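Local coordinates for glycoprotein (Chandipura virus, PDB 5MDM), which probably attaches the virus to host receptors and, at the acidic pH of the endosome, changes conformation to trigger fusion of the viral and endosomal membranes, at residues Asn20-Pro25 and Leu286-Trp291; Ala62-Thr67 and Leu107-Glu112; Ser210-Ala215 and Ile228-Gly233. All blocks are in the same frame, centred on the assembly; numbering follows the deposited sequence.

Contact 1 (Asn20-Pro25 and Leu286-Trp291); sequences NTRYCP and LCQNTW
Cys287 ties the long helix 270-295 to Cys24 of the loop that follows strand 15-16, through a disulfide with SG to SG at 2.0 Å. A chi1 of -172°, which sets SG of Cys287 opposite the backbone N, carries the sulfur off the helix toward the loop, and a C-S-S-C torsion of -75° gives the bridge a left-handed twist. One residue on, Gln288 bends its chain so that the terminal amide faces the loop. Its OE1 accepts a hydrogen bond from NE of Arg22 at 3.0 Å, with an N-H...O angle of 150°. The guanidinium and amide lie in nearly parallel planes, although the donor is tilted from the carbonyl plane. The other end of the amide, NE2, lies 3.5 Å from CB of Cys24, beside the bridge. Trp291 meets the loop with its indole: CG of Arg22 lies over the face of the five-membered ring, 3.5 Å from its centroid, in a CH-pi contact. The same arginine lays one face of its guanidinium over CB of Trp291, 3.4 Å from CZ. At the edge of the indole sits SG of Cys24, 5.0 Å from the five-membered ring centroid, a sulfur-aromatic contact, while the carbonyl O of Thr21 comes within 3.7 Å of CZ2 of Trp291. Arg22 also forms a salt bridge through NH2 to Asp292, and Leu308 touches Trp291. The helix lies in a region assigned by similarity to trimerization. Chemically, the covalent bridge fixes one point of the loop, the indole face supports CG of Arg22, and Gln288 and Asp292 together hold its charged end, which probably steadies the protonated guanidinium.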
loop_
_atom_site.group_PDB
_atom_site.type_symbol
_atom_site.label_atom_id
_atom_site.label_comp_id
_atom_site.label_asym_id
_atom_site.label_seq_id
_atom_site.Cartn_x
_atom_site.Cartn_y
_atom_site.Cartn_z
ATOM N N ASN A 20 -33.444 -19.045 19.680
ATOM C CA ASN A 20 -32.613 -17.838 19.642
ATOM C C ASN A 20 -31.125 -18.059 19.913
ATOM O O ASN A 20 -30.419 -17.118 20.273
ATOM C CB ASN A 20 -33.156 -16.782 20.612
ATOM C CG ASN A 20 -33.878 -15.657 19.907
ATOM O OD1 ASN A 20 -33.548 -14.487 20.090
ATOM N ND2 ASN A 20 -34.867 -16.005 19.093
ATOM N N THR A 21 -30.650 -19.291 19.747
ATOM C CA THR A 21 -29.238 -19.594 19.976
ATOM C C THR A 21 -28.350 -18.966 18.907
ATOM O O THR A 21 -28.676 -18.976 17.718
ATOM C CB THR A 21 -28.960 -21.109 20.055
ATOM O OG1 THR A 21 -29.514 -21.760 18.907
ATOM C CG2 THR A 21 -29.564 -21.704 21.323
ATOM N N ARG A 22 -27.221 -18.423 19.350
ATOM C CA ARG A 22 -26.339 -17.657 18.485
ATOM C C ARG A 22 -25.157 -18.497 18.024
ATOM O O ARG A 22 -24.456 -19.102 18.834
ATOM C CB ARG A 22 -25.847 -16.407 19.221
ATOM C CG ARG A 22 -26.975 -15.515 19.707
ATOM C CD ARG A 22 -26.718 -14.966 21.088
ATOM N NE ARG A 22 -26.292 -13.572 21.067
ATOM C CZ ARG A 22 -27.027 -12.563 21.524
ATOM N NH1 ARG A 22 -28.228 -12.793 22.034
ATOM N NH2 ARG A 22 -26.562 -11.324 21.475
ATOM N N TYR A 23 -24.950 -18.540 16.713
ATOM C CA TYR A 23 -23.782 -19.203 16.149
ATOM C C TYR A 23 -22.855 -18.158 15.539
ATOM O O TYR A 23 -22.781 -18.019 14.321
ATOM C CB TYR A 23 -24.197 -20.230 15.096
ATOM C CG TYR A 23 -24.969 -21.403 15.654
ATOM C CD1 TYR A 23 -24.309 -22.540 16.104
ATOM C CD2 TYR A 23 -26.358 -21.378 15.731
ATOM C CE1 TYR A 23 -25.010 -23.620 16.616
ATOM C CE2 TYR A 23 -27.069 -22.453 16.244
ATOM C CZ TYR A 23 -26.388 -23.571 16.683
ATOM O OH TYR A 23 -27.082 -24.645 17.197
ATOM N N CYS A 24 -22.155 -17.420 16.396
ATOM C CA CYS A 24 -21.306 -16.323 15.950
ATOM C C CYS A 24 -19.822 -16.634 16.084
ATOM O O CYS A 24 -19.350 -17.014 17.157
ATOM C CB CYS A 24 -21.627 -15.050 16.731
ATOM S SG CYS A 24 -23.201 -14.329 16.315
ATOM N N PRO A 25 -19.077 -16.469 14.988
ATOM C CA PRO A 25 -19.634 -16.116 13.685
ATOM C C PRO A 25 -20.044 -17.393 12.974
ATOM O O PRO A 25 -19.593 -18.465 13.371
ATOM C CB PRO A 25 -18.446 -15.484 12.976
ATOM C CG PRO A 25 -17.276 -16.225 13.528
ATOM C CD PRO A 25 -17.609 -16.556 14.958
ATOM N N LEU A 286 -20.585 -7.863 15.404
ATOM C CA LEU A 286 -21.728 -7.397 14.620
ATOM C C LEU A 286 -22.800 -8.473 14.586
ATOM O O LEU A 286 -23.998 -8.179 14.615
ATOM C CB LEU A 286 -21.315 -6.990 13.207
ATOM C CG LEU A 286 -20.574 -5.655 13.109
ATOM C CD1 LEU A 286 -20.017 -5.460 11.717
ATOM C CD2 LEU A 286 -21.475 -4.512 13.492
ATOM N N CYS A 287 -22.358 -9.725 14.531
ATOM C CA CYS A 287 -23.268 -10.854 14.657
ATOM C C CYS A 287 -23.994 -10.777 16.015
ATOM O O CYS A 287 -25.232 -10.779 16.088
ATOM C CB CYS A 287 -22.475 -12.152 14.515
ATOM S SG CYS A 287 -23.437 -13.640 14.414
ATOM N N GLN A 288 -23.214 -10.680 17.087
ATOM C CA GLN A 288 -23.774 -10.568 18.429
ATOM C C GLN A 288 -24.711 -9.365 18.549
ATOM O O GLN A 288 -25.719 -9.426 19.241
ATOM C CB GLN A 288 -22.653 -10.466 19.471
ATOM C CG GLN A 288 -21.754 -11.685 19.552
ATOM C CD GLN A 288 -22.417 -12.864 20.235
ATOM O OE1 GLN A 288 -23.423 -12.720 20.929
ATOM N NE2 GLN A 288 -21.852 -14.042 20.039
ATOM N N ASN A 289 -24.372 -8.271 17.872
ATOM C CA ASN A 289 -25.174 -7.057 17.934
ATOM C C ASN A 289 -26.524 -7.265 17.245
ATOM O O ASN A 289 -27.564 -6.826 17.748
ATOM C CB ASN A 289 -24.409 -5.873 17.331
ATOM C CG ASN A 289 -25.107 -4.541 17.564
ATOM O OD1 ASN A 289 -25.743 -3.992 16.664
ATOM N ND2 ASN A 289 -24.993 -4.017 18.777
ATOM N N THR A 290 -26.505 -7.946 16.101
ATOM C CA THR A 290 -27.740 -8.325 15.429
ATOM C C THR A 290 -28.618 -9.192 16.334
ATOM O O THR A 290 -29.823 -8.950 16.464
ATOM C CB THR A 290 -27.464 -9.064 14.104
ATOM O OG1 THR A 290 -26.997 -8.123 13.135
ATOM C CG2 THR A 290 -28.734 -9.742 13.574
ATOM N N TRP A 291 -28.019 -10.195 16.969
ATOM C CA TRP A 291 -28.788 -11.044 17.879
ATOM C C TRP A 291 -29.291 -10.271 19.099
ATOM O O TRP A 291 -30.288 -10.644 19.715
ATOM C CB TRP A 291 -27.982 -12.258 18.318
ATOM C CG TRP A 291 -28.098 -13.428 17.404
ATOM C CD1 TRP A 291 -27.101 -13.998 16.680
ATOM C CD2 TRP A 291 -29.279 -14.183 17.123
ATOM N NE1 TRP A 291 -27.581 -15.066 15.965
ATOM C CE2 TRP A 291 -28.919 -15.198 16.218
ATOM C CE3 TRP A 291 -30.607 -14.098 17.545
ATOM C CZ2 TRP A 291 -29.837 -16.122 15.726
ATOM C CZ3 TRP A 291 -31.518 -15.016 17.057
ATOM C CH2 TRP A 291 -31.128 -16.015 16.157
#

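Contact 2 (Ala62-Thr67 and Leu107-Glu112); sequences AKWVTT and LGFPPE
Trp64 and Thr66, alternate residues on strand 56-69, face an extended loop that runs in the same direction as the strand, with CA atoms 5.6 Å apart at Trp64 and Phe109 and 5.7 Å at Thr66 and Pro110. From Phe109 to Glu112 the loop keeps a polyproline II-like course, and it lies against the strand's side chains, not in its sheet, as both edges of the strand are paired. The indole of Trp64 sends the edge of its six-membered ring toward the face of Phe109 in an edge-to-face pair, centroids 5.1 Å apart and planes at 55°. CE3 of Trp64 stands over the centre of the phenyl ring and also meets the backbone of Gly108, whose carbonyl carbon is 3.4 Å away. Gly108 turns the chain here with a positive phi (79°). The pyrrolidine of Pro110 then rests on the backbone of the strand through CG and CD, close to the carbonyl O of Trp64. Thr66 supplies the polar link: its OG1 donates to the carbonyl O of Pro110 at 2.6 Å. Since OG1 is anti to the carbonyl carbon (chi1 -64°), the hydroxyl reaches the loop, while the methyl CG2 lies against Glu112, 3.9 Å from its CA. The bond uses a carbonyl of the loop, and neither Pro110 nor Pro111 has an N-H to donate. The contact belongs to the fusion domain of this class III fusion glycoprotein, in the region assigned by similarity as fusion peptide; the side chain of Trp64 is about 4 Å from that of Met128, a site of interaction with host Vim. Strands 77-85 and 120-131 flank strand 56-69; His80 of the former stacks on Phe109, and Ser122 of the latter binds the carbonyl O of Pro111.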
loop_
_atom_site.group_PDB
_atom_site.type_symbol
_atom_site.label_atom_id
_atom_site.label_comp_id
_atom_site.label_asym_id
_atom_site.label_seq_id
_atom_site.Cartn_x
_atom_site.Cartn_y
_atom_site.Cartn_z
ATOM N N ALA A 62 43.341 -9.421 -11.692
ATOM C CA ALA A 62 44.262 -8.900 -12.696
ATOM C C ALA A 62 45.668 -8.777 -12.134
ATOM O O ALA A 62 45.866 -8.205 -11.066
ATOM C CB ALA A 62 43.782 -7.553 -13.217
ATOM N N LYS A 63 46.641 -9.319 -12.858
ATOM C CA LYS A 63 48.041 -9.164 -12.484
ATOM C C LYS A 63 48.555 -7.785 -12.887
ATOM O O LYS A 63 48.456 -7.392 -14.044
ATOM C CB LYS A 63 48.897 -10.273 -13.110
ATOM C CG LYS A 63 48.716 -11.627 -12.432
ATOM C CD LYS A 63 49.562 -12.722 -13.065
ATOM C CE LYS A 63 49.072 -13.075 -14.458
ATOM N NZ LYS A 63 49.811 -14.240 -15.021
ATOM N N TRP A 64 49.078 -7.040 -11.922
ATOM C CA TRP A 64 49.724 -5.769 -12.211
ATOM C C TRP A 64 51.218 -6.022 -12.371
ATOM O O TRP A 64 51.893 -6.430 -11.426
ATOM C CB TRP A 64 49.460 -4.749 -11.102
ATOM C CG TRP A 64 48.019 -4.321 -10.984
ATOM C CD1 TRP A 64 46.911 -5.087 -11.203
ATOM C CD2 TRP A 64 47.539 -3.018 -10.630
ATOM N NE1 TRP A 64 45.774 -4.346 -11.000
ATOM C CE2 TRP A 64 46.132 -3.071 -10.648
ATOM C CE3 TRP A 64 48.163 -1.812 -10.298
ATOM C CZ2 TRP A 64 45.340 -1.967 -10.346
ATOM C CZ3 TRP A 64 47.374 -0.717 -9.999
ATOM C CH2 TRP A 64 45.979 -0.803 -10.024
ATOM N N VAL A 65 51.722 -5.788 -13.578
ATOM C CA VAL A 65 53.085 -6.160 -13.932
ATOM C C VAL A 65 54.002 -4.958 -14.142
ATOM O O VAL A 65 53.762 -4.119 -15.014
ATOM C CB VAL A 65 53.105 -7.030 -15.204
ATOM C CG1 VAL A 65 54.535 -7.336 -15.615
ATOM C CG2 VAL A 65 52.321 -8.312 -14.980
ATOM N N THR A 66 55.051 -4.889 -13.326
ATOM C CA THR A 66 56.125 -3.922 -13.510
ATOM C C THR A 66 57.277 -4.603 -14.231
ATOM O O THR A 66 57.883 -5.539 -13.705
ATOM C CB THR A 66 56.636 -3.378 -12.165
ATOM O OG1 THR A 66 55.585 -2.661 -11.507
ATOM C CG2 THR A 66 57.813 -2.445 -12.383
ATOM N N THR A 67 57.572 -4.135 -15.440
ATOM C CA THR A 67 58.594 -4.759 -16.271
ATOM C C THR A 67 59.835 -3.886 -16.399
ATOM O O THR A 67 59.744 -2.708 -16.749
ATOM C CB THR A 67 58.057 -5.082 -17.681
ATOM O OG1 THR A 67 56.855 -5.859 -17.576
ATOM C CG2 THR A 67 59.092 -5.859 -18.480
ATOM N N LEU A 107 47.133 -2.395 -3.646
ATOM C CA LEU A 107 48.512 -1.999 -3.369
ATOM C C LEU A 107 49.206 -1.370 -4.578
ATOM O O LEU A 107 50.284 -0.790 -4.454
ATOM C CB LEU A 107 49.316 -3.197 -2.841
ATOM C CG LEU A 107 50.699 -2.950 -2.225
ATOM C CD1 LEU A 107 50.666 -1.791 -1.236
ATOM C CD2 LEU A 107 51.214 -4.213 -1.550
ATOM N N GLY A 108 48.584 -1.480 -5.748
ATOM C CA GLY A 108 49.141 -0.896 -6.953
ATOM C C GLY A 108 50.260 -1.724 -7.560
ATOM O O GLY A 108 50.386 -2.917 -7.276
ATOM N N PHE A 109 51.075 -1.087 -8.397
ATOM C CA PHE A 109 52.154 -1.776 -9.102
ATOM C C PHE A 109 53.253 -2.287 -8.168
ATOM O O PHE A 109 53.469 -1.731 -7.091
ATOM C CB PHE A 109 52.763 -0.868 -10.175
ATOM C CG PHE A 109 51.933 -0.755 -11.420
ATOM C CD1 PHE A 109 51.299 0.433 -11.741
ATOM C CD2 PHE A 109 51.786 -1.838 -12.270
ATOM C CE1 PHE A 109 50.536 0.540 -12.888
ATOM C CE2 PHE A 109 51.022 -1.736 -13.417
ATOM C CZ PHE A 109 50.394 -0.546 -13.725
ATOM N N PRO A 110 53.939 -3.362 -8.581
ATOM C CA PRO A 110 55.096 -3.920 -7.872
ATOM C C PRO A 110 56.347 -3.062 -8.050
ATOM O O PRO A 110 56.490 -2.391 -9.074
ATOM C CB PRO A 110 55.307 -5.276 -8.557
ATOM C CG PRO A 110 54.017 -5.581 -9.228
ATOM C CD PRO A 110 53.473 -4.259 -9.651
ATOM N N PRO A 111 57.251 -3.087 -7.059
ATOM C CA PRO A 111 58.515 -2.357 -7.164
ATOM C C PRO A 111 59.351 -2.898 -8.316
ATOM O O PRO A 111 59.234 -4.079 -8.655
ATOM C CB PRO A 111 59.198 -2.646 -5.823
ATOM C CG PRO A 111 58.567 -3.905 -5.334
ATOM C CD PRO A 111 57.147 -3.834 -5.794
ATOM N N GLU A 112 60.174 -2.040 -8.909
ATOM C CA GLU A 112 60.991 -2.422 -10.055
ATOM C C GLU A 112 61.976 -3.528 -9.698
ATOM O O GLU A 112 62.701 -3.434 -8.708
ATOM C CB GLU A 112 61.745 -1.208 -10.600
ATOM C CG GLU A 112 60.851 -0.034 -10.956
ATOM C CD GLU A 112 61.641 1.194 -11.356
ATOM O OE1 GLU A 112 61.024 2.265 -11.542
ATOM O OE2 GLU A 112 62.880 1.088 -11.485
#

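Contact 3 (Ser210-Ala215 and Ile228-Gly233); sequences SHMEGA and IKFPNG
A Met-aromatic contact joins an edge strand to the type I beta turn of a hairpin: Met212, on the outermost strand 212-213 of a four-stranded antiparallel sheet, packs against Phe230, where the turn from Phe230 to Gly233 links strands 225-229 and 235-237. The methionine crosses the phenylalanine at about a right angle. Its CB stands over the ring face, 4.3 Å from the centroid, as a CH-pi contact, and its CG touches CB of Phe230 at 3.3 Å. The bend at chi2 (58°) turns SD from the phenyl toward Asn232, and SD lies obliquely to the ring, 5.5 Å from its centroid, and 3.9 Å from OD1 of Asn232. That amide is engaged elsewhere, ND2 with the carbonyl O of Ile395 and OD1 with the backbone N of Glu234, which would limit its rotation beside the sulfur. Pro231, the second residue of the turn, lies against the strand: CD meets CG of Met212 at 3.6 Å, and CG rests on the carbonyl O of Glu213. Phe204 and His209 also meet the phenyl ring, so it has aromatic neighbours besides the methionine, between the four-stranded sheet and the three-stranded sheet of 218-222, 225-229 and 235-237. Within the turn, the carbonyl O of Phe230 takes two donors from opposite faces of its plane, the backbone N of Gly233 at 2.7 Å and NZ of Lys229 at 3.2 Å.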
loop_
_atom_site.group_PDB
_atom_site.type_symbol
_atom_site.label_atom_id
_atom_site.label_comp_id
_atom_site.label_asym_id
_atom_site.label_seq_id
_atom_site.Cartn_x
_atom_site.Cartn_y
_atom_site.Cartn_z
ATOM N N SER A 210 -7.756 -20.321 3.428
ATOM C CA SER A 210 -9.141 -20.622 3.749
ATOM C C SER A 210 -9.767 -21.525 2.707
ATOM O O SER A 210 -9.882 -21.139 1.546
ATOM C CB SER A 210 -9.952 -19.333 3.860
ATOM O OG SER A 210 -11.340 -19.615 3.869
ATOM N N HIS A 211 -10.164 -22.719 3.142
ATOM C CA HIS A 211 -10.915 -23.681 2.329
ATOM C C HIS A 211 -10.433 -23.730 0.885
ATOM O O HIS A 211 -11.074 -23.196 -0.015
ATOM C CB HIS A 211 -12.421 -23.389 2.388
ATOM C CG HIS A 211 -13.267 -24.454 1.763
ATOM N ND1 HIS A 211 -13.782 -25.513 2.480
ATOM C CD2 HIS A 211 -13.678 -24.631 0.484
ATOM C CE1 HIS A 211 -14.476 -26.294 1.671
ATOM N NE2 HIS A 211 -14.430 -25.781 0.454
ATOM N N MET A 212 -9.290 -24.364 0.674
ATOM C CA MET A 212 -8.643 -24.343 -0.632
ATOM C C MET A 212 -8.901 -25.645 -1.390
ATOM O O MET A 212 -8.517 -26.725 -0.946
ATOM C CB MET A 212 -7.144 -24.071 -0.464
ATOM C CG MET A 212 -6.563 -23.093 -1.475
ATOM S SD MET A 212 -7.271 -21.426 -1.589
ATOM C CE MET A 212 -6.928 -20.788 0.049
ATOM N N GLU A 213 -9.562 -25.531 -2.539
ATOM C CA GLU A 213 -10.019 -26.702 -3.286
ATOM C C GLU A 213 -8.889 -27.531 -3.876
ATOM O O GLU A 213 -8.188 -27.081 -4.777
ATOM C CB GLU A 213 -10.987 -26.284 -4.398
ATOM C CG GLU A 213 -12.396 -25.990 -3.913
ATOM C CD GLU A 213 -13.091 -27.221 -3.355
ATOM O OE1 GLU A 213 -12.641 -28.352 -3.649
ATOM O OE2 GLU A 213 -14.089 -27.057 -2.620
ATOM N N GLY A 214 -8.725 -28.749 -3.376
ATOM C CA GLY A 214 -7.701 -29.646 -3.884
ATOM C C GLY A 214 -7.920 -30.005 -5.343
ATOM O O GLY A 214 -6.980 -30.320 -6.072
ATOM N N ALA A 215 -9.177 -29.955 -5.766
ATOM C CA ALA A 215 -9.545 -30.245 -7.142
ATOM C C ALA A 215 -8.945 -29.229 -8.116
ATOM O O ALA A 215 -8.734 -29.529 -9.285
ATOM C CB ALA A 215 -11.053 -30.281 -7.270
ATOM N N ILE A 228 2.571 -27.929 -3.338
ATOM C CA ILE A 228 1.357 -27.772 -4.094
ATOM C C ILE A 228 0.997 -26.298 -4.174
ATOM O O ILE A 228 1.122 -25.551 -3.191
ATOM C CB ILE A 228 0.217 -28.583 -3.471
ATOM C CG1 ILE A 228 0.218 -28.409 -1.950
ATOM C CG2 ILE A 228 0.371 -30.054 -3.813
ATOM C CD1 ILE A 228 -0.844 -29.217 -1.240
ATOM N N LYS A 229 0.603 -25.885 -5.372
ATOM C CA LYS A 229 0.029 -24.577 -5.590
ATOM C C LYS A 229 -1.481 -24.699 -5.483
ATOM O O LYS A 229 -2.117 -25.522 -6.159
ATOM C CB LYS A 229 0.425 -24.011 -6.956
ATOM C CG LYS A 229 -0.034 -22.576 -7.175
ATOM C CD LYS A 229 0.144 -22.147 -8.621
ATOM C CE LYS A 229 -1.188 -21.767 -9.252
ATOM N NZ LYS A 229 -2.205 -22.854 -9.104
ATOM N N PHE A 230 -2.026 -23.873 -4.602
ATOM C CA PHE A 230 -3.451 -23.732 -4.385
ATOM C C PHE A 230 -4.097 -22.912 -5.506
ATOM O O PHE A 230 -3.411 -22.157 -6.203
ATOM C CB PHE A 230 -3.648 -23.019 -3.053
ATOM C CG PHE A 230 -3.273 -23.846 -1.867
ATOM C CD1 PHE A 230 -3.407 -25.222 -1.904
ATOM C CD2 PHE A 230 -2.790 -23.249 -0.713
ATOM C CE1 PHE A 230 -3.062 -25.995 -0.809
ATOM C CE2 PHE A 230 -2.437 -24.014 0.384
ATOM C CZ PHE A 230 -2.574 -25.392 0.337
ATOM N N PRO A 231 -5.424 -23.047 -5.679
ATOM C CA PRO A 231 -6.169 -22.311 -6.706
ATOM C C PRO A 231 -5.952 -20.801 -6.639
ATOM O O PRO A 231 -6.137 -20.126 -7.645
ATOM C CB PRO A 231 -7.623 -22.633 -6.376
ATOM C CG PRO A 231 -7.577 -23.938 -5.702
ATOM C CD PRO A 231 -6.285 -23.996 -4.951
ATOM N N ASN A 232 -5.574 -20.277 -5.477
ATOM C CA ASN A 232 -5.303 -18.848 -5.359
ATOM C C ASN A 232 -3.853 -18.511 -5.703
ATOM O O ASN A 232 -3.393 -17.392 -5.495
ATOM C CB ASN A 232 -5.682 -18.330 -3.967
ATOM C CG ASN A 232 -4.715 -18.773 -2.893
ATOM O OD1 ASN A 232 -4.034 -19.786 -3.028
ATOM N ND2 ASN A 232 -4.650 -18.006 -1.810
ATOM N N GLY A 233 -3.128 -19.494 -6.223
ATOM C CA GLY A 233 -1.780 -19.258 -6.689
ATOM C C GLY A 233 -0.738 -19.281 -5.599
ATOM O O GLY A 233 0.449 -19.091 -5.868
#

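Overall arrangement
The three contacts join different elements of an elongated chain. Contact 3, whose centre lies about 11 Å from the centre of the chain, is buried, and what crosses it is apolar and sulfur-aromatic packing. Contacts 1 and 2 are partly buried and lie on opposite sides of that centre, with about 83 Å between their own centres. Each sets a loop against a regular element, but contact 1 uses a helix, a covalent bridge, an arginine-glutamine hydrogen bond and an indole face, whereas contact 2 uses a strand, an aromatic pair and a single hydroxyl. Contact 3 lies closer to contact 1, with nearest atoms about 12 Å apart, than to contact 2, at about 44 Å; none touches another.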